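Local coordinates for protein glutamine amido transferase (Methylobacillus flagellatus, PDB 3M3P) that belongs to a family of glutamine amidotransferases and is built round one large mixed beta sheet, at residues D77-R82 and Y164-L169; V103-H108 and H140-S145; I111-A116 and E135-H140; Q119-A124 and G149-L154. One frame throughout, in Å; residues are numbered along the deposited sequence. Where two conformers were deposited one is given.

Contact 1 of 4, residues D77-R82 and Y164-L169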
loop_
_atom_site.group_PDB
_atom_site.type_symbol
_atom_site.label_atom_id
_atom_site.label_comp_id
_atom_site.label_asym_id
_atom_site.label_seq_id
_atom_site.Cartn_x
_atom_site.Cartn_y
_atom_site.Cartn_z
ATOM N N ASP A 77 12.970 12.393 1.486
ATOM C CA ASP A 77 13.783 12.505 2.692
ATOM C C ASP A 77 13.844 11.144 3.453
ATOM O O ASP A 77 14.887 10.781 3.987
ATOM C CB ASP A 77 13.239 13.575 3.629
ATOM C CG ASP A 77 13.423 14.989 3.179
ATOM O OD1 ASP A 77 14.149 15.250 2.181
ATOM O OD2 ASP A 77 12.836 15.854 3.911
ATOM N N ALA A 78 12.713 10.427 3.511
ATOM C CA ALA A 78 12.695 9.123 4.167
ATOM C C ALA A 78 13.717 8.205 3.471
ATOM O O ALA A 78 14.519 7.534 4.128
ATOM C CB ALA A 78 11.312 8.511 4.093
ATOM N N VAL A 79 13.670 8.124 2.160
ATOM C CA VAL A 79 14.603 7.251 1.430
ATOM C C VAL A 79 16.036 7.685 1.668
ATOM O O VAL A 79 16.910 6.864 1.971
ATOM C CB VAL A 79 14.199 7.134 -0.066
ATOM C CG1 VAL A 79 15.226 6.318 -0.883
ATOM C CG2 VAL A 79 12.816 6.527 -0.203
ATOM N N ALA A 80 16.311 8.988 1.618
ATOM C CA ALA A 80 17.669 9.490 1.907
ATOM C C ALA A 80 18.132 9.170 3.325
ATOM O O ALA A 80 19.335 8.903 3.546
ATOM C CB ALA A 80 17.722 11.000 1.649
ATOM N N GLN A 81 17.229 9.219 4.296
ATOM C CA GLN A 81 17.540 9.054 5.702
ATOM C C GLN A 81 17.405 7.604 6.179
ATOM O O GLN A 81 17.542 7.322 7.371
ATOM C CB GLN A 81 16.672 9.998 6.570
ATOM C CG GLN A 81 17.002 11.456 6.378
ATOM C CD GLN A 81 18.437 11.738 6.823
ATOM O OE1 GLN A 81 18.789 11.372 7.950
ATOM N NE2 GLN A 81 19.234 12.394 5.953
ATOM N N ARG A 82 17.061 6.700 5.258
ATOM C CA ARG A 82 16.823 5.296 5.602
ATOM C C ARG A 82 15.702 5.090 6.591
ATOM O O ARG A 82 15.770 4.191 7.462
ATOM C CB ARG A 82 18.127 4.595 6.079
ATOM C CG ARG A 82 19.166 4.608 4.943
ATOM C CD ARG A 82 20.441 3.820 5.224
ATOM N NE ARG A 82 20.084 2.418 5.364
ATOM C CZ ARG A 82 19.767 1.597 4.354
ATOM N NH1 ARG A 82 19.830 2.008 3.069
ATOM N NH2 ARG A 82 19.410 0.333 4.639
ATOM N N TYR A 164 7.101 -3.487 -5.916
ATOM C CA TYR A 164 8.539 -3.332 -6.077
ATOM C C TYR A 164 9.133 -3.115 -4.690
ATOM O O TYR A 164 8.437 -2.650 -3.774
ATOM C CB TYR A 164 8.893 -2.129 -7.002
ATOM C CG TYR A 164 8.333 -0.834 -6.501
ATOM C CD1 TYR A 164 8.988 -0.069 -5.498
ATOM C CD2 TYR A 164 7.080 -0.410 -6.917
ATOM C CE1 TYR A 164 8.381 1.042 -4.960
ATOM C CE2 TYR A 164 6.478 0.735 -6.396
ATOM C CZ TYR A 164 7.127 1.440 -5.428
ATOM O OH TYR A 164 6.544 2.553 -4.841
ATOM N N VAL A 165 10.437 -3.354 -4.557
ATOM C CA VAL A 165 11.196 -3.044 -3.344
ATOM C C VAL A 165 12.374 -2.178 -3.688
ATOM O O VAL A 165 12.997 -2.339 -4.747
ATOM C CB VAL A 165 11.644 -4.312 -2.524
ATOM C CG1 VAL A 165 10.438 -4.989 -1.788
ATOM C CG2 VAL A 165 12.442 -5.319 -3.397
ATOM N N LEU A 166 12.678 -1.233 -2.828
ATOM C CA LEU A 166 13.776 -0.276 -3.005
ATOM C C LEU A 166 14.720 -0.317 -1.841
ATOM O O LEU A 166 14.306 -0.201 -0.685
ATOM C CB LEU A 166 13.239 1.121 -3.203
ATOM C CG LEU A 166 14.210 2.252 -3.433
ATOM C CD1 LEU A 166 15.025 2.046 -4.725
ATOM C CD2 LEU A 166 13.446 3.584 -3.385
ATOM N N ASP A 167 16.009 -0.504 -2.132
ATOM C CA ASP A 167 17.103 -0.360 -1.123
ATOM C C ASP A 167 16.904 -1.388 0.045
ATOM O O ASP A 167 17.351 -1.097 1.170
ATOM C CB ASP A 167 17.194 1.078 -0.525
ATOM C CG ASP A 167 17.528 2.142 -1.558
ATOM O OD1 ASP A 167 18.190 1.747 -2.533
ATOM O OD2 ASP A 167 17.203 3.362 -1.349
ATOM N N ASP A 168 16.248 -2.527 -0.182
ATOM C CA ASP A 168 16.068 -3.508 0.901
ATOM C C ASP A 168 15.244 -2.941 2.036
ATOM O O ASP A 168 15.299 -3.439 3.168
ATOM C CB ASP A 168 17.446 -3.877 1.500
ATOM C CG ASP A 168 17.455 -5.211 2.187
ATOM O OD1 ASP A 168 16.670 -6.083 1.770
ATOM O OD2 ASP A 168 18.301 -5.391 3.109
ATOM N N LEU A 169 14.514 -1.858 1.779
ATOM C CA LEU A 169 13.893 -1.126 2.903
ATOM C C LEU A 169 12.436 -0.729 2.648
ATOM O O LEU A 169 11.631 -0.746 3.563
ATOM C CB LEU A 169 14.709 0.139 3.180
ATOM C CG LEU A 169 15.013 0.717 4.490
ATOM C CD1 LEU A 169 15.234 -0.317 5.627
ATOM C CD2 LEU A 169 16.252 1.675 4.384
HETATM O O HOH W 1 16.822 4.128 1.564
#
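Arg82 and Leu169 make the larger part of this contact, and they meet through a cation and a methyl group. The guanidinium of Arg82 lies over Leu169 CD2, with NH2 at 3.4 Å from that methyl and CZ at 3.5 Å. The methyl sits off centre, toward the rim of the flat group. A bend at chi3 (64°) turns the guanidinium over it. The carbonyl O of Asp167 lies near the guanidinium plane, 4.3 Å from Arg82 NH2.

The apolar part is small. Val79 CG1 lies 4.1 Å from Leu166 CD2. The same methyl lies against the carboxylate oxygen OD2 of Asp167, at 3.6 Å. With CG1 anti to the backbone N (chi1 175°), this is the branch of Val79 that meets both partners.

The polar link runs through a water. It donates to Val79 O at 2.8 Å and to Asp167 OD2 at 3.0 Å, and so joins the last helical turn to the loop. Arg82 has positive phi and ends the helix in a Schellman motif.

The contact thus sets the C-terminal end of helix 68-81 against the turn between strands 161-166 and 170-173. Met99, in a nearby loop, also touches Val79.

Contact 2 of 4, residues V103-H108 and H140-S145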
loop_
_atom_site.group_PDB
_atom_site.type_symbol
_atom_site.label_atom_id
_atom_site.label_comp_id
_atom_site.label_asym_id
_atom_site.label_seq_id
_atom_site.Cartn_x
_atom_site.Cartn_y
_atom_site.Cartn_z
ATOM N N VAL A 103 2.909 7.816 -13.047
ATOM C CA VAL A 103 1.633 7.153 -12.797
ATOM C C VAL A 103 0.742 7.463 -13.961
ATOM O O VAL A 103 0.527 8.626 -14.320
ATOM C CB VAL A 103 0.983 7.629 -11.488
ATOM C CG1 VAL A 103 -0.363 6.968 -11.290
ATOM C CG2 VAL A 103 1.926 7.270 -10.327
ATOM N N THR A 104 0.252 6.402 -14.620
ATOM C CA THR A 104 -0.507 6.544 -15.842
ATOM C C THR A 104 -1.800 5.729 -15.772
ATOM O O THR A 104 -1.932 4.819 -14.949
ATOM C CB THR A 104 0.353 6.047 -17.061
ATOM O OG1 THR A 104 0.767 4.686 -16.824
ATOM C CG2 THR A 104 1.560 6.953 -17.280
ATOM N N ASP A 105 -2.731 6.023 -16.664
ATOM C CA ASP A 105 -3.984 5.275 -16.743
ATOM C C ASP A 105 -3.740 3.847 -17.250
ATOM O O ASP A 105 -3.077 3.612 -18.250
ATOM C CB ASP A 105 -4.992 5.957 -17.686
ATOM C CG ASP A 105 -5.463 7.278 -17.161
ATOM O OD1 ASP A 105 -5.804 7.366 -15.966
ATOM O OD2 ASP A 105 -5.596 8.235 -17.992
ATOM N N SER A 106 -4.298 2.884 -16.549
ATOM C CA SER A 106 -4.230 1.501 -16.979
ATOM C C SER A 106 -5.134 1.255 -18.180
ATOM O O SER A 106 -6.254 1.752 -18.189
ATOM C CB SER A 106 -4.702 0.583 -15.861
ATOM O OG SER A 106 -3.896 0.707 -14.696
ATOM N N PRO A 107 -4.691 0.423 -19.153
ATOM C CA PRO A 107 -5.630 0.055 -20.235
ATOM C C PRO A 107 -6.949 -0.491 -19.716
ATOM O O PRO A 107 -8.012 -0.208 -20.236
ATOM C CB PRO A 107 -4.809 -0.951 -21.066
ATOM C CG PRO A 107 -3.393 -0.431 -20.887
ATOM C CD PRO A 107 -3.330 -0.096 -19.400
ATOM N N HIS A 108 -6.848 -1.300 -18.669
ATOM C CA HIS A 108 -7.987 -1.940 -18.023
ATOM C C HIS A 108 -7.835 -1.804 -16.512
ATOM O O HIS A 108 -6.736 -1.978 -15.967
ATOM C CB HIS A 108 -8.043 -3.415 -18.372
ATOM C CG HIS A 108 -8.092 -3.683 -19.845
ATOM N ND1 HIS A 108 -9.160 -3.326 -20.640
ATOM C CD2 HIS A 108 -7.146 -4.185 -20.660
ATOM C CE1 HIS A 108 -8.862 -3.632 -21.901
ATOM N NE2 HIS A 108 -7.678 -4.211 -21.919
ATOM N N HIS A 140 -8.317 -0.196 -8.562
ATOM C CA HIS A 140 -7.482 0.862 -9.142
ATOM C C HIS A 140 -7.658 0.994 -10.620
ATOM O O HIS A 140 -7.978 0.043 -11.320
ATOM C CB HIS A 140 -5.980 0.650 -8.834
ATOM C CG HIS A 140 -5.356 -0.440 -9.619
ATOM N ND1 HIS A 140 -4.547 -0.215 -10.726
ATOM C CD2 HIS A 140 -5.439 -1.786 -9.457
ATOM C CE1 HIS A 140 -4.203 -1.395 -11.227
ATOM N NE2 HIS A 140 -4.713 -2.355 -10.460
ATOM N N TYR A 141 -7.433 2.229 -11.075
ATOM C CA TYR A 141 -7.498 2.612 -12.478
ATOM C C TYR A 141 -6.176 3.035 -13.070
ATOM O O TYR A 141 -6.086 3.229 -14.289
ATOM C CB TYR A 141 -8.513 3.743 -12.610
ATOM C CG TYR A 141 -9.924 3.370 -12.250
ATOM C CD1 TYR A 141 -10.793 2.845 -13.187
ATOM C CD2 TYR A 141 -10.413 3.567 -10.974
ATOM C CE1 TYR A 141 -12.098 2.494 -12.853
ATOM C CE2 TYR A 141 -11.739 3.243 -10.665
ATOM C CZ TYR A 141 -12.553 2.696 -11.612
ATOM O OH TYR A 141 -13.842 2.413 -11.260
ATOM N N GLN A 142 -5.179 3.267 -12.227
ATOM C CA GLN A 142 -3.861 3.727 -12.708
ATOM C C GLN A 142 -2.778 2.766 -12.255
ATOM O O GLN A 142 -2.995 1.879 -11.429
ATOM C CB GLN A 142 -3.589 5.180 -12.257
ATOM C CG GLN A 142 -4.667 6.129 -12.689
ATOM C CD GLN A 142 -4.243 7.572 -12.582
ATOM O OE1 GLN A 142 -3.776 7.983 -11.506
ATOM N NE2 GLN A 142 -4.393 8.370 -13.653
ATOM N N THR A 143 -1.569 3.014 -12.738
ATOM C CA THR A 143 -0.431 2.159 -12.477
ATOM C C THR A 143 0.835 2.975 -12.343
ATOM O O THR A 143 0.984 3.992 -13.049
ATOM C CB THR A 143 -0.253 1.068 -13.615
ATOM O OG1 THR A 143 0.905 0.270 -13.362
ATOM C CG2 THR A 143 -0.182 1.672 -14.993
ATOM N N PHE A 144 1.752 2.558 -11.437
ATOM C CA PHE A 144 3.089 3.148 -11.360
ATOM C C PHE A 144 4.058 2.452 -12.287
ATOM O O PHE A 144 3.961 1.223 -12.476
ATOM C CB PHE A 144 3.650 3.172 -9.936
ATOM C CG PHE A 144 3.543 1.877 -9.160
ATOM C CD1 PHE A 144 4.349 0.786 -9.456
ATOM C CD2 PHE A 144 2.620 1.730 -8.116
ATOM C CE1 PHE A 144 4.209 -0.416 -8.729
ATOM C CE2 PHE A 144 2.522 0.536 -7.396
ATOM C CZ PHE A 144 3.320 -0.528 -7.699
ATOM N N SER A 145 5.004 3.218 -12.843
ATOM C CA SER A 145 6.232 2.608 -13.356
ATOM C C SER A 145 7.113 2.187 -12.194
ATOM O O SER A 145 6.995 2.680 -11.074
ATOM C CB SER A 145 6.989 3.567 -14.246
ATOM O OG SER A 145 7.438 4.683 -13.583
HETATM O O HOH W 2 3.050 4.302 -15.340
HETATM O O HOH W 3 -7.909 2.568 -16.286
#
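Gln142 reaches along Asp105 and ends on its carboxylate. Its CB lies 3.2 Å from Thr104 O and close to Val103 CG1. CG stands beside the backbone N of Gln142 (chi1 -56°) and passes near Asp105 OD1. The chain then runs extended, so the amide comes alongside the Asp105 side chain. NE2 donates to Asp105 OD1 at 2.9 Å, nearly straight at 169°. The acceptor lies in the amide plane, but the donor comes from above the carboxylate plane. OE1 packs at 3.6 Å from Val103 CG1 and is hydrogen-bonded to Ser60 OG.

Strands 103-106 and 142-144 form an antiparallel ladder here, at one edge of the large mixed sheet, where 142-144 is the outermost strand. Thr104 and Thr143 are its hydrogen-bonded pair: Thr104 N donates to Thr143 O at 3.0 Å, and Thr143 N to Thr104 O at 2.9 Å. Their side chains run abreast on one face of the sheet, with Thr104 OG1 at 3.7 Å from Thr143 CG2. A water bridges Thr104 OG1 and Thr143 O.

Beyond the Gln142 pair, Ser106 N donates to Tyr141 O at 2.9 Å. A second water donates to that same carbonyl and to Ser106 O. The His140 ring, with Ser106 OG nearby, is held at both nitrogens. NE2 is hydrogen-bonded to Glu110 OE1, and ND1 donates to Gln142 O at 2.7 Å.

Contact 3 of 4, residues I111-A116 and E135-H140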
loop_
_atom_site.group_PDB
_atom_site.type_symbol
_atom_site.label_atom_id
_atom_site.label_comp_id
_atom_site.label_asym_id
_atom_site.label_seq_id
_atom_site.Cartn_x
_atom_site.Cartn_y
_atom_site.Cartn_z
ATOM N N ILE A 111 -10.636 -4.336 -10.345
ATOM C CA ILE A 111 -11.518 -4.189 -9.177
ATOM C C ILE A 111 -11.960 -5.565 -8.759
ATOM O O ILE A 111 -12.728 -6.226 -9.471
ATOM C CB ILE A 111 -12.703 -3.235 -9.408
ATOM C CG1 ILE A 111 -12.254 -1.866 -9.931
ATOM C CG2 ILE A 111 -13.520 -3.152 -8.095
ATOM C CD1 ILE A 111 -13.370 -0.851 -10.307
ATOM N N GLY A 112 -11.497 -5.988 -7.605
ATOM C CA GLY A 112 -11.826 -7.305 -7.057
ATOM C C GLY A 112 -10.603 -8.145 -6.844
ATOM O O GLY A 112 -9.525 -7.625 -6.591
ATOM N N TRP A 113 -10.772 -9.443 -6.865
ATOM C CA TRP A 113 -9.706 -10.427 -6.572
ATOM C C TRP A 113 -9.021 -10.816 -7.838
ATOM O O TRP A 113 -9.708 -11.244 -8.774
ATOM C CB TRP A 113 -10.331 -11.658 -5.889
ATOM C CG TRP A 113 -11.030 -11.313 -4.625
ATOM C CD1 TRP A 113 -12.369 -11.236 -4.427
ATOM C CD2 TRP A 113 -10.417 -11.009 -3.380
ATOM N NE1 TRP A 113 -12.648 -10.899 -3.100
ATOM C CE2 TRP A 113 -11.460 -10.719 -2.440
ATOM C CE3 TRP A 113 -9.084 -10.957 -2.942
ATOM C CZ2 TRP A 113 -11.183 -10.420 -1.081
ATOM C CZ3 TRP A 113 -8.807 -10.629 -1.640
ATOM C CH2 TRP A 113 -9.859 -10.340 -0.712
ATOM N N VAL A 114 -7.710 -10.677 -7.872
ATOM C CA VAL A 114 -6.932 -10.943 -9.085
ATOM C C VAL A 114 -5.806 -11.923 -8.835
ATOM O O VAL A 114 -5.166 -11.934 -7.780
ATOM C CB VAL A 114 -6.395 -9.648 -9.704
ATOM C CG1 VAL A 114 -7.474 -8.520 -9.549
ATOM C CG2 VAL A 114 -5.089 -9.209 -9.066
ATOM N N ARG A 115 -5.576 -12.771 -9.823
ATOM C CA ARG A 115 -4.425 -13.667 -9.843
ATOM C C ARG A 115 -3.121 -12.906 -10.091
ATOM O O ARG A 115 -3.057 -12.025 -10.953
ATOM C CB ARG A 115 -4.605 -14.701 -10.911
ATOM C CG ARG A 115 -5.863 -15.546 -10.806
ATOM C CD ARG A 115 -5.948 -16.569 -11.911
ATOM N NE ARG A 115 -4.945 -17.618 -11.779
ATOM C CZ ARG A 115 -4.668 -18.524 -12.714
ATOM N NH1 ARG A 115 -5.298 -18.514 -13.856
ATOM N NH2 ARG A 115 -3.754 -19.448 -12.469
ATOM N N ALA A 116 -2.087 -13.213 -9.317
ATOM C CA ALA A 116 -0.792 -12.559 -9.473
ATOM C C ALA A 116 0.339 -13.558 -9.231
ATOM O O ALA A 116 0.167 -14.594 -8.581
ATOM C CB ALA A 116 -0.686 -11.312 -8.595
ATOM N N GLU A 135 -3.198 -14.337 -4.571
ATOM C CA GLU A 135 -4.415 -13.607 -4.892
ATOM C C GLU A 135 -4.344 -12.209 -4.262
ATOM O O GLU A 135 -4.053 -12.042 -3.096
ATOM C CB GLU A 135 -5.638 -14.387 -4.360
ATOM C CG GLU A 135 -6.933 -13.519 -4.463
ATOM C CD GLU A 135 -8.159 -14.344 -4.202
ATOM O OE1 GLU A 135 -8.628 -14.274 -3.051
ATOM O OE2 GLU A 135 -8.639 -15.032 -5.096
ATOM N N LEU A 136 -4.601 -11.189 -5.074
ATOM C CA LEU A 136 -4.536 -9.790 -4.656
ATOM C C LEU A 136 -5.919 -9.162 -4.611
ATOM O O LEU A 136 -6.785 -9.507 -5.430
ATOM C CB LEU A 136 -3.672 -8.963 -5.594
ATOM C CG LEU A 136 -2.304 -9.575 -6.040
ATOM C CD1 LEU A 136 -1.498 -8.579 -6.863
ATOM C CD2 LEU A 136 -1.524 -10.001 -4.821
ATOM N N PHE A 137 -6.142 -8.252 -3.689
ATOM C CA PHE A 137 -7.317 -7.383 -3.700
ATOM C C PHE A 137 -6.959 -6.071 -4.370
ATOM O O PHE A 137 -6.030 -5.388 -3.962
ATOM C CB PHE A 137 -7.875 -7.087 -2.302
ATOM C CG PHE A 137 -9.215 -6.386 -2.386
ATOM C CD1 PHE A 137 -10.335 -7.094 -2.713
ATOM C CD2 PHE A 137 -9.294 -5.003 -2.284
ATOM C CE1 PHE A 137 -11.572 -6.448 -2.802
ATOM C CE2 PHE A 137 -10.507 -4.350 -2.405
ATOM C CZ PHE A 137 -11.646 -5.056 -2.681
ATOM N N GLU A 138 -7.724 -5.733 -5.391
ATOM C CA GLU A 138 -7.476 -4.561 -6.231
ATOM C C GLU A 138 -8.669 -3.632 -6.293
ATOM O O GLU A 138 -9.807 -4.098 -6.350
ATOM C CB GLU A 138 -7.198 -5.033 -7.661
ATOM C CG GLU A 138 -5.928 -5.921 -7.849
ATOM C CD GLU A 138 -4.620 -5.227 -7.706
ATOM O OE1 GLU A 138 -4.540 -4.001 -7.490
ATOM O OE2 GLU A 138 -3.629 -6.037 -7.788
ATOM N N TRP A 139 -8.400 -2.339 -6.417
ATOM C CA TRP A 139 -9.449 -1.368 -6.777
ATOM C C TRP A 139 -8.743 -0.123 -7.296
ATOM O O TRP A 139 -8.523 0.840 -6.593
ATOM C CB TRP A 139 -10.410 -1.112 -5.618
ATOM C CG TRP A 139 -11.675 -0.408 -6.016
ATOM C CD1 TRP A 139 -11.832 0.593 -6.958
ATOM C CD2 TRP A 139 -12.955 -0.611 -5.448
ATOM N NE1 TRP A 139 -13.140 0.982 -7.004
ATOM C CE2 TRP A 139 -13.856 0.254 -6.091
ATOM C CE3 TRP A 139 -13.429 -1.473 -4.449
ATOM C CZ2 TRP A 139 -15.211 0.336 -5.721
ATOM C CZ3 TRP A 139 -14.788 -1.401 -4.092
ATOM C CH2 TRP A 139 -15.648 -0.501 -4.728
ATOM N N HIS A 140 -8.317 -0.196 -8.562
ATOM C CA HIS A 140 -7.482 0.862 -9.142
ATOM C C HIS A 140 -7.658 0.994 -10.620
ATOM O O HIS A 140 -7.978 0.043 -11.320
ATOM C CB HIS A 140 -5.980 0.650 -8.834
ATOM C CG HIS A 140 -5.356 -0.440 -9.619
ATOM N ND1 HIS A 140 -4.547 -0.215 -10.726
ATOM C CD2 HIS A 140 -5.439 -1.786 -9.457
ATOM C CE1 HIS A 140 -4.203 -1.395 -11.227
ATOM N NE2 HIS A 140 -4.713 -2.355 -10.460
#
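Trp113 is held between Glu135 and Phe137, which lie on opposite faces of its indole. Phe137 turns its edge to the six-membered ring in a T-shaped stack, with centroids 5.0 Å apart and planes at 69°. On the other face, Glu135 OE1 comes within 3.3 Å of Trp113 CE3. Both partners stand off centre, toward the rim. Trp113 NE1 is hydrogen-bonded to Ile214 O.

On the buried sheet face of Val114 and Leu136 the carbon packing is tight. Ala116 CB presses on Leu136 CD1 at 3.3 Å, closer than a usual carbon contact. In the conformer given, Val114 CG1 meets Glu138 CG at 3.5 Å.

Strands 113-116 and 135-140 are an antiparallel pair inside the large mixed sheet. Gly112 pairs with Glu138, and Val114 with Leu136, each through two backbone bonds; Gly112 N donates to Glu138 O at 2.8 Å. Trp139 and His140 both face Glu110 and form a classic beta bulge at the end of the pairing.

By contrast, Trp139 and Glu135 are partly exposed. Ile111 CG2 sits over the five-membered ring of Trp139, 3.9 Å from its centroid, in a CH-pi contact. Trp139 NE1 is hydrogen-bonded to Glu194 OE1. Glu135 has CG anti to its backbone N (chi1 170°), and its extended chain carries OE1 over the Trp113 face. Its OE2 forms a salt bridge with Arg221.

Contact 4 of 4, residues Q119-A124 and G149-L154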
loop_
_atom_site.group_PDB
_atom_site.type_symbol
_atom_site.label_atom_id
_atom_site.label_comp_id
_atom_site.label_asym_id
_atom_site.label_seq_id
_atom_site.Cartn_x
_atom_site.Cartn_y
_atom_site.Cartn_z
ATOM N N GLN A 119 7.636 -12.171 -9.415
ATOM C CA GLN A 119 8.763 -12.287 -10.305
ATOM C C GLN A 119 9.770 -13.238 -9.705
ATOM O O GLN A 119 9.846 -13.356 -8.469
ATOM C CB GLN A 119 9.400 -10.912 -10.531
ATOM C CG GLN A 119 8.547 -9.939 -11.374
ATOM C CD GLN A 119 8.331 -10.347 -12.771
ATOM O OE1 GLN A 119 7.201 -10.530 -13.120
ATOM N NE2 GLN A 119 9.374 -10.386 -13.630
ATOM N N HIS A 120 10.480 -13.951 -10.563
ATOM C CA HIS A 120 11.434 -14.976 -10.097
ATOM C C HIS A 120 12.762 -14.353 -9.741
ATOM O O HIS A 120 13.757 -14.559 -10.457
ATOM C CB HIS A 120 11.526 -16.045 -11.157
ATOM C CG HIS A 120 10.269 -16.820 -11.315
ATOM N ND1 HIS A 120 10.174 -17.934 -12.118
ATOM C CD2 HIS A 120 9.049 -16.654 -10.756
ATOM C CE1 HIS A 120 8.942 -18.407 -12.046
ATOM N NE2 HIS A 120 8.247 -17.670 -11.206
ATOM N N VAL A 121 12.731 -13.600 -8.644
ATOM C CA VAL A 121 13.859 -12.888 -8.085
ATOM C C VAL A 121 13.914 -13.165 -6.575
ATOM O O VAL A 121 12.895 -13.397 -5.951
ATOM C CB VAL A 121 13.820 -11.374 -8.424
ATOM C CG1 VAL A 121 13.955 -11.187 -9.964
ATOM C CG2 VAL A 121 12.597 -10.653 -7.864
ATOM N N PRO A 122 15.117 -13.154 -6.016
ATOM C CA PRO A 122 15.231 -13.505 -4.620
ATOM C C PRO A 122 14.505 -12.503 -3.728
ATOM O O PRO A 122 13.970 -12.874 -2.678
ATOM C CB PRO A 122 16.744 -13.520 -4.365
ATOM C CG PRO A 122 17.406 -12.804 -5.487
ATOM C CD PRO A 122 16.435 -12.985 -6.671
ATOM N N GLN A 123 14.369 -11.261 -4.110
ATOM C CA GLN A 123 13.684 -10.246 -3.366
ATOM C C GLN A 123 12.197 -10.606 -3.203
ATOM O O GLN A 123 11.540 -10.250 -2.184
ATOM C CB GLN A 123 13.792 -8.883 -4.075
ATOM C CG GLN A 123 15.252 -8.311 -4.197
ATOM C CD GLN A 123 16.108 -8.909 -5.332
ATOM O OE1 GLN A 123 15.724 -9.852 -6.034
ATOM N NE2 GLN A 123 17.381 -8.437 -5.456
ATOM N N ALA A 124 11.590 -11.266 -4.200
ATOM C CA ALA A 124 10.179 -11.677 -4.105
ATOM C C ALA A 124 10.042 -12.750 -3.037
ATOM O O ALA A 124 9.106 -12.746 -2.237
ATOM C CB ALA A 124 9.676 -12.187 -5.448
ATOM N N GLY A 149 16.153 2.265 -9.478
ATOM C CA GLY A 149 16.840 1.588 -8.403
ATOM C C GLY A 149 15.964 0.524 -7.741
ATOM O O GLY A 149 16.471 -0.201 -6.900
ATOM N N ALA A 150 14.679 0.422 -8.094
ATOM C CA ALA A 150 13.804 -0.559 -7.425
ATOM C C ALA A 150 13.786 -1.873 -8.190
ATOM O O ALA A 150 13.998 -1.917 -9.398
ATOM C CB ALA A 150 12.340 0.007 -7.248
ATOM N N VAL A 151 13.461 -2.927 -7.478
ATOM C CA VAL A 151 13.334 -4.300 -8.002
ATOM C C VAL A 151 11.880 -4.674 -8.077
ATOM O O VAL A 151 11.164 -4.707 -7.067
ATOM C CB VAL A 151 14.137 -5.345 -7.118
ATOM C CG1 VAL A 151 13.881 -6.758 -7.632
ATOM C CG2 VAL A 151 15.640 -4.994 -7.185
ATOM N N HIS A 152 11.388 -4.940 -9.273
ATOM C CA HIS A 152 10.048 -5.447 -9.545
ATOM C C HIS A 152 9.875 -6.874 -9.003
ATOM O O HIS A 152 10.644 -7.759 -9.319
ATOM C CB HIS A 152 9.886 -5.427 -11.057
ATOM C CG HIS A 152 8.584 -5.959 -11.536
ATOM N ND1 HIS A 152 8.489 -6.688 -12.697
ATOM C CD2 HIS A 152 7.330 -5.801 -11.074
ATOM C CE1 HIS A 152 7.205 -6.966 -12.928
ATOM N NE2 HIS A 152 6.477 -6.424 -11.972
ATOM N N ILE A 153 8.830 -7.068 -8.179
ATOM C CA ILE A 153 8.652 -8.367 -7.532
ATOM C C ILE A 153 7.305 -9.068 -7.733
ATOM O O ILE A 153 7.153 -10.196 -7.281
ATOM C CB ILE A 153 8.923 -8.260 -6.030
ATOM C CG1 ILE A 153 7.948 -7.353 -5.288
ATOM C CG2 ILE A 153 10.415 -7.851 -5.652
ATOM C CD1 ILE A 153 7.986 -7.523 -3.745
ATOM N N LEU A 154 6.336 -8.448 -8.397
ATOM C CA LEU A 154 4.974 -9.006 -8.489
ATOM C C LEU A 154 4.251 -8.416 -9.659
ATOM O O LEU A 154 4.360 -7.218 -9.927
ATOM C CB LEU A 154 4.248 -8.766 -7.181
ATOM C CG LEU A 154 2.892 -9.322 -6.947
ATOM C CD1 LEU A 154 2.903 -10.870 -6.928
ATOM C CD2 LEU A 154 2.308 -8.758 -5.576
#
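A single backbone bond joins the segments: Gln119 N donates to Ile153 O at 2.9 Å, from above the carbonyl plane and off its lone pairs. It links the chain just past strand 113-118 to strand 150-156, its neighbour in the mixed sheet. Helix 122-128 then starts with Val121 at the N-cap position.

The helix start packs on the strand through short aliphatic groups. Val121 CG2 touches Val151 CG1 at 4.1 Å and Ile153 CG2 at 4.2 Å. The two valine side chains pass each other head to tail. Gln123 crosses Val151 at about a right angle, and its CB lies 3.9 Å from Ile153 CG2. Ala124 CB meets Ile153 CB at 4.0 Å.

Gln119 lies over one face of the His152 imidazole. The bend at chi2 (-65°) carries its amide over the ring, and the two planes lie 18° apart. His152 NE2 donates to Ala160 O, and only weakly to Leu154 O. Gln119 CG makes the CH-pi contact, 3.8 Å from the ring centroid.

Overall arrangement
Following the chain from the N terminus, the first segment in contact is at the end of helix 68-81. Contact 1 joins it to the turn after strand 161-166, closing a long loop that holds the other three contacts. Next comes strand 103-111, which contact 2 pairs with edge strand 142-144. Contact 3 lies within that shorter loop, pairing strand 113-118 with strand 134-140, and His140 belongs to both. Contact 4 then ties the start of helix 122-128 to strand 150-156. It crosses contacts 2 and 3 along the chain. Contacts 3 and 4 meet at Leu154, while contacts 1 and 4 meet where strands 150-156 and 161-166 are neighbours. All four reach one mixed sheet.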